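Multisubunit Na+/H+ antiporter, D subunit (Anoxybacillus flavithermus, PDB 6Z16) is a membrane subunit, related to those of respiratory complex I, that probably helps exchange sodium ions for protons across the cell membrane. Local coordinates at residues I356-Y366 with N428-Q439; A290-I299 with L417-I425. One frame throughout, in Å; residues are numbered along the deposited sequence.

Both contacts are built on helix 405-429: contact 2 on its last turns inside the membrane part and contact 1 on its end and the chain that follows. Their centres lie about 17 Å apart, and contact 1 is the more peripheral, about 32 Å from the centre of the chain against 20 Å. I356 joins them, its CD1 packing 3.7 Å from M296 CG and 4.0 Å from I425 CG2, while R357 NH1 lies 2.8 Å from N294 OD1. Bound phosphatidylethanolamine lies near contact 1, about 5 Å from the side chain of I363, and farther from contact 2, about 10 Å from that of L417.

Contact 1 of 2, residues I356-Y366 with N428-Q439; sequences IRSFSGLITSY and NGFWGEKKGFEQ
L362 and I363 both present their backbone N atoms to the F430 carbonyl, where the chain comes off helix 405-429, L362 N hydrogen-bonded to F430 O at 2.9 Å and I363 N by a weak bond to the same oxygen. In this complex I-type antiporter fold, the linker between helices 320-351 and 367-381 is thereby held by the chain that leaves helix 405-429. G361, in a left-handed backbone conformation, lets that chain pass close, with the CA atoms of G361 and K434 only 4.4 Å apart. L362 carries the apolar part. With CG anti to the carbonyl carbon (chi1 -66°), its two methyls part: CD1 lies over the F430 ring, 4.0 Å from the centroid, and CD2 over F437, 3.6 Å from the centroid. The same F437 ring meets G361 O in its plane, 3.3 Å from CE1, which would suit the slightly positive C-H edge. Y366 slides past it in the opposite sense, ring planes at 49°, and anchors its OH on K440 O. W431 meets the rings of F174 and F181 of a neighbouring subunit. K435 bends only at its last torsion, and its NZ donates to S360 OG across 3.1 Å.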
loop_
_atom_site.group_PDB
_atom_site.type_symbol
_atom_site.label_atom_id
_atom_site.label_comp_id
_atom_site.label_asym_id
_atom_site.label_seq_id
_atom_site.Cartn_x
_atom_site.Cartn_y
_atom_site.Cartn_z
ATOM N N ILE D 356 30.730 68.582 34.371
ATOM C CA ILE D 356 32.089 69.035 34.667
ATOM C C ILE D 356 32.103 70.037 35.819
ATOM O O ILE D 356 32.991 70.005 36.680
ATOM C CB ILE D 356 32.705 69.611 33.377
ATOM C CG1 ILE D 356 33.029 68.497 32.391
ATOM C CG2 ILE D 356 33.918 70.432 33.628
ATOM C CD1 ILE D 356 34.098 67.576 32.885
ATOM N N ARG D 357 31.089 70.897 35.891
ATOM C CA ARG D 357 31.001 71.929 36.918
ATOM C C ARG D 357 30.671 71.393 38.302
ATOM O O ARG D 357 30.654 72.185 39.249
ATOM C CB ARG D 357 29.937 72.957 36.540
ATOM C CG ARG D 357 30.268 73.820 35.341
ATOM C CD ARG D 357 29.218 74.904 35.160
ATOM N NE ARG D 357 27.907 74.339 34.855
ATOM C CZ ARG D 357 27.466 74.092 33.627
ATOM N NH1 ARG D 357 28.228 74.374 32.581
ATOM N NH2 ARG D 357 26.262 73.570 33.441
ATOM N N SER D 358 30.398 70.100 38.458
ATOM C CA SER D 358 29.922 69.581 39.732
ATOM C C SER D 358 31.027 69.058 40.632
ATOM O O SER D 358 30.829 68.998 41.848
ATOM C CB SER D 358 28.909 68.460 39.501
ATOM O OG SER D 358 27.756 68.949 38.849
ATOM N N PHE D 359 32.176 68.683 40.078
ATOM C CA PHE D 359 33.198 67.985 40.839
ATOM C C PHE D 359 34.573 68.517 40.479
ATOM O O PHE D 359 34.802 68.980 39.359
ATOM C CB PHE D 359 33.134 66.469 40.594
ATOM C CG PHE D 359 33.409 66.054 39.170
ATOM C CD1 PHE D 359 32.393 66.015 38.239
ATOM C CD2 PHE D 359 34.670 65.642 38.782
ATOM C CE1 PHE D 359 32.638 65.621 36.944
ATOM C CE2 PHE D 359 34.917 65.252 37.487
ATOM C CZ PHE D 359 33.899 65.237 36.571
ATOM N N SER D 360 35.493 68.422 41.435
ATOM C CA SER D 360 36.879 68.809 41.218
ATOM C C SER D 360 37.758 68.097 42.232
ATOM O O SER D 360 37.300 67.715 43.309
ATOM C CB SER D 360 37.060 70.327 41.326
ATOM O OG SER D 360 36.753 70.781 42.632
ATOM N N GLY D 361 39.023 67.919 41.871
ATOM C CA GLY D 361 40.001 67.397 42.803
ATOM C C GLY D 361 40.180 65.895 42.770
ATOM O O GLY D 361 40.143 65.246 43.818
ATOM N N LEU D 362 40.399 65.329 41.586
ATOM C CA LEU D 362 40.540 63.888 41.449
ATOM C C LEU D 362 41.987 63.415 41.425
ATOM O O LEU D 362 42.227 62.222 41.626
ATOM C CB LEU D 362 39.847 63.400 40.174
ATOM C CG LEU D 362 38.335 63.466 39.952
ATOM C CD1 LEU D 362 38.044 63.093 38.520
ATOM C CD2 LEU D 362 37.595 62.541 40.870
ATOM N N ILE D 363 42.945 64.311 41.168
ATOM C CA ILE D 363 44.365 63.967 41.236
ATOM C C ILE D 363 44.775 63.607 42.658
ATOM O O ILE D 363 45.570 62.684 42.869
ATOM C CB ILE D 363 45.205 65.125 40.652
ATOM C CG1 ILE D 363 45.070 65.162 39.139
ATOM C CG2 ILE D 363 46.675 65.033 41.015
ATOM C CD1 ILE D 363 45.621 63.942 38.475
ATOM N N THR D 364 44.186 64.264 43.658
ATOM C CA THR D 364 44.523 63.973 45.047
ATOM C C THR D 364 44.036 62.607 45.515
ATOM O O THR D 364 44.438 62.170 46.596
ATOM C CB THR D 364 43.941 65.039 45.971
ATOM O OG1 THR D 364 42.512 64.960 45.955
ATOM C CG2 THR D 364 44.348 66.409 45.502
ATOM N N SER D 365 43.188 61.930 44.742
ATOM C CA SER D 365 42.677 60.621 45.109
ATOM C C SER D 365 42.833 59.567 44.031
ATOM O O SER D 365 42.801 58.378 44.362
ATOM C CB SER D 365 41.195 60.716 45.488
ATOM O OG SER D 365 41.025 61.528 46.632
ATOM N N TYR D 366 42.992 59.942 42.765
ATOM C CA TYR D 366 43.103 58.978 41.669
ATOM C C TYR D 366 44.214 59.420 40.724
ATOM O O TYR D 366 43.952 59.907 39.620
ATOM C CB TYR D 366 41.767 58.847 40.934
ATOM C CG TYR D 366 40.628 58.420 41.833
ATOM C CD1 TYR D 366 40.434 57.091 42.162
ATOM C CD2 TYR D 366 39.769 59.359 42.377
ATOM C CE1 TYR D 366 39.410 56.710 42.999
ATOM C CE2 TYR D 366 38.750 58.990 43.217
ATOM C CZ TYR D 366 38.571 57.667 43.521
ATOM O OH TYR D 366 37.547 57.301 44.352
ATOM N N ASN D 428 39.253 71.144 34.749
ATOM C CA ASN D 428 38.174 71.417 35.681
ATOM C C ASN D 428 37.806 70.207 36.521
ATOM O O ASN D 428 37.324 70.369 37.646
ATOM C CB ASN D 428 36.946 71.922 34.930
ATOM C CG ASN D 428 37.193 73.231 34.226
ATOM O OD1 ASN D 428 37.175 73.303 33.000
ATOM N ND2 ASN D 428 37.419 74.282 34.999
ATOM N N GLY D 429 38.032 68.997 36.014
ATOM C CA GLY D 429 37.684 67.807 36.757
ATOM C C GLY D 429 38.758 67.335 37.710
ATOM O O GLY D 429 38.485 67.103 38.887
ATOM N N PHE D 430 39.988 67.198 37.221
ATOM C CA PHE D 430 41.035 66.591 38.029
ATOM C C PHE D 430 41.710 67.600 38.955
ATOM O O PHE D 430 41.930 67.304 40.133
ATOM C CB PHE D 430 42.050 65.905 37.116
ATOM C CG PHE D 430 41.515 64.672 36.439
ATOM C CD1 PHE D 430 41.500 63.458 37.097
ATOM C CD2 PHE D 430 41.015 64.729 35.152
ATOM C CE1 PHE D 430 40.996 62.330 36.491
ATOM C CE2 PHE D 430 40.521 63.600 34.536
ATOM C CZ PHE D 430 40.514 62.402 35.205
ATOM N N TRP D 431 42.031 68.792 38.465
ATOM C CA TRP D 431 42.618 69.811 39.321
ATOM C C TRP D 431 41.548 70.497 40.168
ATOM O O TRP D 431 40.351 70.254 40.023
ATOM C CB TRP D 431 43.377 70.837 38.485
ATOM C CG TRP D 431 44.700 70.353 37.995
ATOM C CD1 TRP D 431 45.360 69.237 38.400
ATOM C CD2 TRP D 431 45.524 70.968 37.003
ATOM N NE1 TRP D 431 46.548 69.118 37.728
ATOM C CE2 TRP D 431 46.669 70.169 36.860
ATOM C CE3 TRP D 431 45.401 72.116 36.220
ATOM C CZ2 TRP D 431 47.690 70.482 35.970
ATOM C CZ3 TRP D 431 46.415 72.424 35.335
ATOM C CH2 TRP D 431 47.544 71.611 35.216
ATOM N N GLY D 432 41.994 71.367 41.065
ATOM C CA GLY D 432 41.108 72.057 41.983
ATOM C C GLY D 432 41.058 71.380 43.336
ATOM O O GLY D 432 41.728 70.379 43.597
ATOM N N GLU D 433 40.242 71.946 44.218
ATOM C CA GLU D 433 40.044 71.334 45.521
ATOM C C GLU D 433 38.928 70.293 45.454
ATOM O O GLU D 433 38.163 70.224 44.494
ATOM C CB GLU D 433 39.716 72.382 46.582
ATOM C CG GLU D 433 38.339 72.999 46.434
ATOM C CD GLU D 433 38.007 73.962 47.554
ATOM O OE1 GLU D 433 38.858 74.157 48.446
ATOM O OE2 GLU D 433 36.891 74.520 47.545
ATOM N N LYS D 434 38.825 69.495 46.509
ATOM C CA LYS D 434 37.904 68.363 46.563
ATOM C C LYS D 434 36.526 68.834 47.011
ATOM O O LYS D 434 36.357 69.269 48.153
ATOM C CB LYS D 434 38.440 67.308 47.525
ATOM C CG LYS D 434 37.522 66.124 47.728
ATOM C CD LYS D 434 38.143 65.108 48.658
ATOM C CE LYS D 434 37.166 63.995 48.966
ATOM N NZ LYS D 434 36.863 63.200 47.756
ATOM N N LYS D 435 35.531 68.739 46.123
ATOM C CA LYS D 435 34.158 69.002 46.553
ATOM C C LYS D 435 33.115 68.020 46.038
ATOM O O LYS D 435 32.068 67.890 46.680
ATOM C CB LYS D 435 33.720 70.419 46.151
ATOM C CG LYS D 435 33.513 70.620 44.662
ATOM C CD LYS D 435 33.043 72.020 44.343
ATOM C CE LYS D 435 32.741 72.160 42.862
ATOM N NZ LYS D 435 33.965 72.016 42.035
ATOM N N GLY D 436 33.337 67.314 44.936
ATOM C CA GLY D 436 32.207 66.733 44.239
ATOM C C GLY D 436 31.864 65.289 44.525
ATOM O O GLY D 436 30.713 64.879 44.361
ATOM N N PHE D 437 32.843 64.509 44.961
ATOM C CA PHE D 437 32.743 63.061 44.957
ATOM C C PHE D 437 33.067 62.524 46.343
ATOM O O PHE D 437 33.450 63.265 47.250
ATOM C CB PHE D 437 33.662 62.466 43.881
ATOM C CG PHE D 437 35.135 62.667 44.138
ATOM C CD1 PHE D 437 35.759 63.867 43.827
ATOM C CD2 PHE D 437 35.911 61.629 44.618
ATOM C CE1 PHE D 437 37.104 64.046 44.058
ATOM C CE2 PHE D 437 37.261 61.798 44.831
ATOM C CZ PHE D 437 37.856 63.008 44.549
ATOM N N GLU D 438 32.889 61.218 46.502
ATOM C CA GLU D 438 33.184 60.506 47.734
ATOM C C GLU D 438 34.142 59.377 47.388
ATOM O O GLU D 438 34.079 58.829 46.284
ATOM C CB GLU D 438 31.892 59.975 48.379
ATOM C CG GLU D 438 32.055 59.248 49.705
ATOM C CD GLU D 438 32.527 60.149 50.825
ATOM O OE1 GLU D 438 32.239 61.363 50.781
ATOM O OE2 GLU D 438 33.188 59.639 51.753
ATOM N N GLN D 439 35.048 59.059 48.316
ATOM C CA GLN D 439 36.129 58.118 48.047
ATOM C C GLN D 439 35.598 56.709 47.821
ATOM O O GLN D 439 34.998 56.105 48.715
ATOM C CB GLN D 439 37.127 58.126 49.200
ATOM C CG GLN D 439 38.336 57.243 48.976
ATOM C CD GLN D 439 39.207 57.737 47.843
ATOM O OE1 GLN D 439 39.406 58.939 47.682
ATOM N NE2 GLN D 439 39.744 56.810 47.060
#

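Contact 2 of 2, residues A290-I299 with L417-I425; sequences AVAYNDMRYI and LVLYSVMKI
K424 runs out with CG anti to its backbone N (chi1 175°) and then bends at chi3 (69°), a course that carries NZ away from its own helix to Y293 O, the acceptor of its hydrogen bond, 2.7 Å distant. The ammonium does not meet this carbonyl in its plane but is tilted 34° from it; V291 O is another close oxygen, 3.3 Å from NZ. Carbonyls at the C-terminal end of a helix probably attract a positive group, and K424 thus reaches across to the place where helix 268-292 ends. Its aliphatic part is lined on one flank by I299, whose CD1 touches CE, while the N294 side chain crosses that of K424 at about a right angle, ND2 lying 4.0 Å from CD.

The receiving element is a helical hairpin: helix 268-292 ends, a short turn through Y293, N294 and D295 follows, and helix 296-315 sets off back alongside. Helix 405-429 packs against both arms of this hairpin in the transmembrane bundle of the antiporter subunit. S421 shows how, its CB lying 3.6 Å from A290 O on the first arm and 3.8 Å from I299 CG2 on the second. Its hydroxyl is spent within its own helix, on V418 O, which also accepts from V422 N on the same face of the carbonyl plane. Outside the two segments, N303 touches A290 and S421 alike.

Further along, I299 and I425 meet tip to tip, with I299 CD1 3.7 Å from I425 CG1, and M296 SD adds a looser contact with I425 CG2. At the other end of the interface, V291 and L417 cross obliquely, touching through V291 CG2 and L417 CD2 at 4.0 Å. At the turn, N294 packs on R602 of a neighbouring subunit.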
loop_
_atom_site.group_PDB
_atom_site.type_symbol
_atom_site.label_atom_id
_atom_site.label_comp_id
_atom_site.label_asym_id
_atom_site.label_seq_id
_atom_site.Cartn_x
_atom_site.Cartn_y
_atom_site.Cartn_z
ATOM N N ALA D 290 32.275 70.591 20.347
ATOM C CA ALA D 290 33.242 70.273 21.390
ATOM C C ALA D 290 33.494 71.471 22.300
ATOM O O ALA D 290 33.657 71.305 23.513
ATOM C CB ALA D 290 34.545 69.788 20.765
ATOM N N VAL D 291 33.526 72.681 21.736
ATOM C CA VAL D 291 33.696 73.883 22.553
ATOM C C VAL D 291 32.457 74.142 23.412
ATOM O O VAL D 291 32.568 74.552 24.574
ATOM C CB VAL D 291 34.045 75.081 21.647
ATOM C CG1 VAL D 291 33.965 76.404 22.387
ATOM C CG2 VAL D 291 35.447 74.919 21.101
ATOM N N ALA D 292 31.268 73.836 22.886
ATOM C CA ALA D 292 30.033 74.318 23.500
ATOM C C ALA D 292 29.686 73.628 24.816
ATOM O O ALA D 292 29.130 74.272 25.711
ATOM C CB ALA D 292 28.875 74.151 22.524
ATOM N N TYR D 293 29.981 72.343 24.962
ATOM C CA TYR D 293 29.417 71.547 26.045
ATOM C C TYR D 293 30.329 71.457 27.259
ATOM O O TYR D 293 31.552 71.382 27.133
ATOM C CB TYR D 293 29.082 70.136 25.560
ATOM C CG TYR D 293 27.813 70.071 24.757
ATOM C CD1 TYR D 293 26.580 70.035 25.392
ATOM C CD2 TYR D 293 27.841 70.057 23.374
ATOM C CE1 TYR D 293 25.415 69.980 24.676
ATOM C CE2 TYR D 293 26.678 70.008 22.645
ATOM C CZ TYR D 293 25.469 69.965 23.303
ATOM O OH TYR D 293 24.300 69.909 22.587
ATOM N N ASN D 294 29.710 71.461 28.438
ATOM C CA ASN D 294 30.354 71.131 29.704
ATOM C C ASN D 294 29.928 69.746 30.179
ATOM O O ASN D 294 29.680 69.523 31.364
ATOM C CB ASN D 294 30.041 72.172 30.770
ATOM C CG ASN D 294 30.584 73.538 30.428
ATOM O OD1 ASN D 294 29.826 74.486 30.235
ATOM N ND2 ASN D 294 31.902 73.648 30.343
ATOM N N ASP D 295 29.812 68.809 29.242
ATOM C CA ASP D 295 29.352 67.454 29.507
ATOM C C ASP D 295 30.287 66.502 28.776
ATOM O O ASP D 295 30.534 66.690 27.582
ATOM C CB ASP D 295 27.911 67.284 29.031
ATOM C CG ASP D 295 27.253 66.063 29.595
ATOM O OD1 ASP D 295 27.906 65.358 30.376
ATOM O OD2 ASP D 295 26.083 65.805 29.259
ATOM N N MET D 296 30.788 65.481 29.484
ATOM C CA MET D 296 31.916 64.685 28.989
ATOM C C MET D 296 31.550 63.870 27.755
ATOM O O MET D 296 32.313 63.833 26.775
ATOM C CB MET D 296 32.430 63.754 30.088
ATOM C CG MET D 296 33.109 64.441 31.242
ATOM S SD MET D 296 33.885 63.312 32.409
ATOM C CE MET D 296 32.471 62.713 33.319
ATOM N N ARG D 297 30.384 63.211 27.793
ATOM C CA ARG D 297 29.948 62.366 26.686
ATOM C C ARG D 297 29.748 63.180 25.415
ATOM O O ARG D 297 30.176 62.756 24.338
ATOM C CB ARG D 297 28.666 61.621 27.065
ATOM C CG ARG D 297 28.845 60.559 28.140
ATOM C CD ARG D 297 27.516 60.052 28.663
ATOM N NE ARG D 297 26.776 59.164 27.783
ATOM C CZ ARG D 297 26.737 57.845 27.919
ATOM N NH1 ARG D 297 27.384 57.258 28.913
ATOM N NH2 ARG D 297 26.026 57.116 27.077
ATOM N N TYR D 298 29.161 64.378 25.535
ATOM C CA TYR D 298 28.985 65.245 24.372
ATOM C C TYR D 298 30.309 65.717 23.799
ATOM O O TYR D 298 30.435 65.846 22.575
ATOM C CB TYR D 298 28.126 66.454 24.721
ATOM C CG TYR D 298 26.659 66.154 24.807
ATOM C CD1 TYR D 298 25.918 65.932 23.657
ATOM C CD2 TYR D 298 26.006 66.133 26.022
ATOM C CE1 TYR D 298 24.576 65.667 23.718
ATOM C CE2 TYR D 298 24.653 65.872 26.094
ATOM C CZ TYR D 298 23.947 65.640 24.936
ATOM O OH TYR D 298 22.601 65.380 24.989
ATOM N N ILE D 299 31.299 65.959 24.659
ATOM C CA ILE D 299 32.622 66.363 24.194
ATOM C C ILE D 299 33.251 65.256 23.362
ATOM O O ILE D 299 33.741 65.501 22.251
ATOM C CB ILE D 299 33.504 66.766 25.389
ATOM C CG1 ILE D 299 32.980 68.058 26.004
ATOM C CG2 ILE D 299 34.937 66.956 24.964
ATOM C CD1 ILE D 299 33.509 68.350 27.368
ATOM N N LEU D 417 41.310 73.221 19.048
ATOM C CA LEU D 417 40.025 73.259 19.744
ATOM C C LEU D 417 39.669 71.916 20.382
ATOM O O LEU D 417 39.056 71.885 21.461
ATOM C CB LEU D 417 38.938 73.713 18.779
ATOM C CG LEU D 417 39.095 75.167 18.334
ATOM C CD1 LEU D 417 38.121 75.509 17.231
ATOM C CD2 LEU D 417 38.909 76.092 19.515
ATOM N N VAL D 418 40.074 70.800 19.764
ATOM C CA VAL D 418 39.794 69.511 20.386
ATOM C C VAL D 418 40.695 69.305 21.601
ATOM O O VAL D 418 40.251 68.738 22.620
ATOM C CB VAL D 418 39.888 68.355 19.360
ATOM C CG1 VAL D 418 38.908 68.583 18.220
ATOM C CG2 VAL D 418 41.276 68.150 18.806
ATOM N N LEU D 419 41.934 69.825 21.547
ATOM C CA LEU D 419 42.786 69.866 22.730
ATOM C C LEU D 419 42.165 70.700 23.840
ATOM O O LEU D 419 42.215 70.309 25.011
ATOM C CB LEU D 419 44.160 70.415 22.367
ATOM C CG LEU D 419 45.142 70.621 23.519
ATOM C CD1 LEU D 419 45.454 69.333 24.245
ATOM C CD2 LEU D 419 46.401 71.248 23.003
ATOM N N TYR D 420 41.558 71.837 23.489
ATOM C CA TYR D 420 40.924 72.675 24.500
ATOM C C TYR D 420 39.742 71.977 25.160
ATOM O O TYR D 420 39.550 72.105 26.371
ATOM C CB TYR D 420 40.480 74.011 23.909
ATOM C CG TYR D 420 39.645 74.795 24.891
ATOM C CD1 TYR D 420 40.205 75.306 26.048
ATOM C CD2 TYR D 420 38.292 75.005 24.670
ATOM C CE1 TYR D 420 39.444 75.999 26.957
ATOM C CE2 TYR D 420 37.525 75.699 25.574
ATOM C CZ TYR D 420 38.106 76.198 26.712
ATOM O OH TYR D 420 37.344 76.895 27.615
ATOM N N SER D 421 38.970 71.205 24.393
ATOM C CA SER D 421 37.822 70.498 24.971
ATOM C C SER D 421 38.256 69.415 25.965
ATOM O O SER D 421 37.778 69.374 27.119
ATOM C CB SER D 421 36.981 69.902 23.850
ATOM O OG SER D 421 37.726 68.947 23.122
ATOM N N VAL D 422 39.189 68.548 25.555
ATOM C CA VAL D 422 39.589 67.481 26.474
ATOM C C VAL D 422 40.410 68.022 27.648
ATOM O O VAL D 422 40.307 67.517 28.777
ATOM C CB VAL D 422 40.323 66.361 25.716
ATOM C CG1 VAL D 422 39.372 65.705 24.755
ATOM C CG2 VAL D 422 41.507 66.903 24.965
ATOM N N MET D 423 41.173 69.093 27.444
ATOM C CA MET D 423 41.907 69.657 28.558
ATOM C C MET D 423 41.004 70.478 29.462
ATOM O O MET D 423 41.336 70.668 30.628
ATOM C CB MET D 423 43.067 70.500 28.038
ATOM C CG MET D 423 44.158 70.742 29.053
ATOM S SD MET D 423 44.865 69.169 29.556
ATOM C CE MET D 423 45.625 68.668 28.019
ATOM N N LYS D 424 39.865 70.948 28.954
ATOM C CA LYS D 424 38.837 71.508 29.818
ATOM C C LYS D 424 38.311 70.458 30.777
ATOM O O LYS D 424 38.133 70.741 31.974
ATOM C CB LYS D 424 37.706 72.075 28.965
ATOM C CG LYS D 424 36.506 72.575 29.734
ATOM C CD LYS D 424 35.510 73.198 28.780
ATOM C CE LYS D 424 34.880 72.144 27.899
ATOM N NZ LYS D 424 33.842 72.727 27.020
ATOM N N ILE D 425 38.100 69.230 30.273
ATOM C CA ILE D 425 37.731 68.112 31.155
ATOM C C ILE D 425 38.807 67.877 32.211
ATOM O O ILE D 425 38.510 67.772 33.409
ATOM C CB ILE D 425 37.474 66.822 30.355
ATOM C CG1 ILE D 425 36.301 66.973 29.403
ATOM C CG2 ILE D 425 37.178 65.672 31.298
ATOM C CD1 ILE D 425 36.169 65.805 28.460
#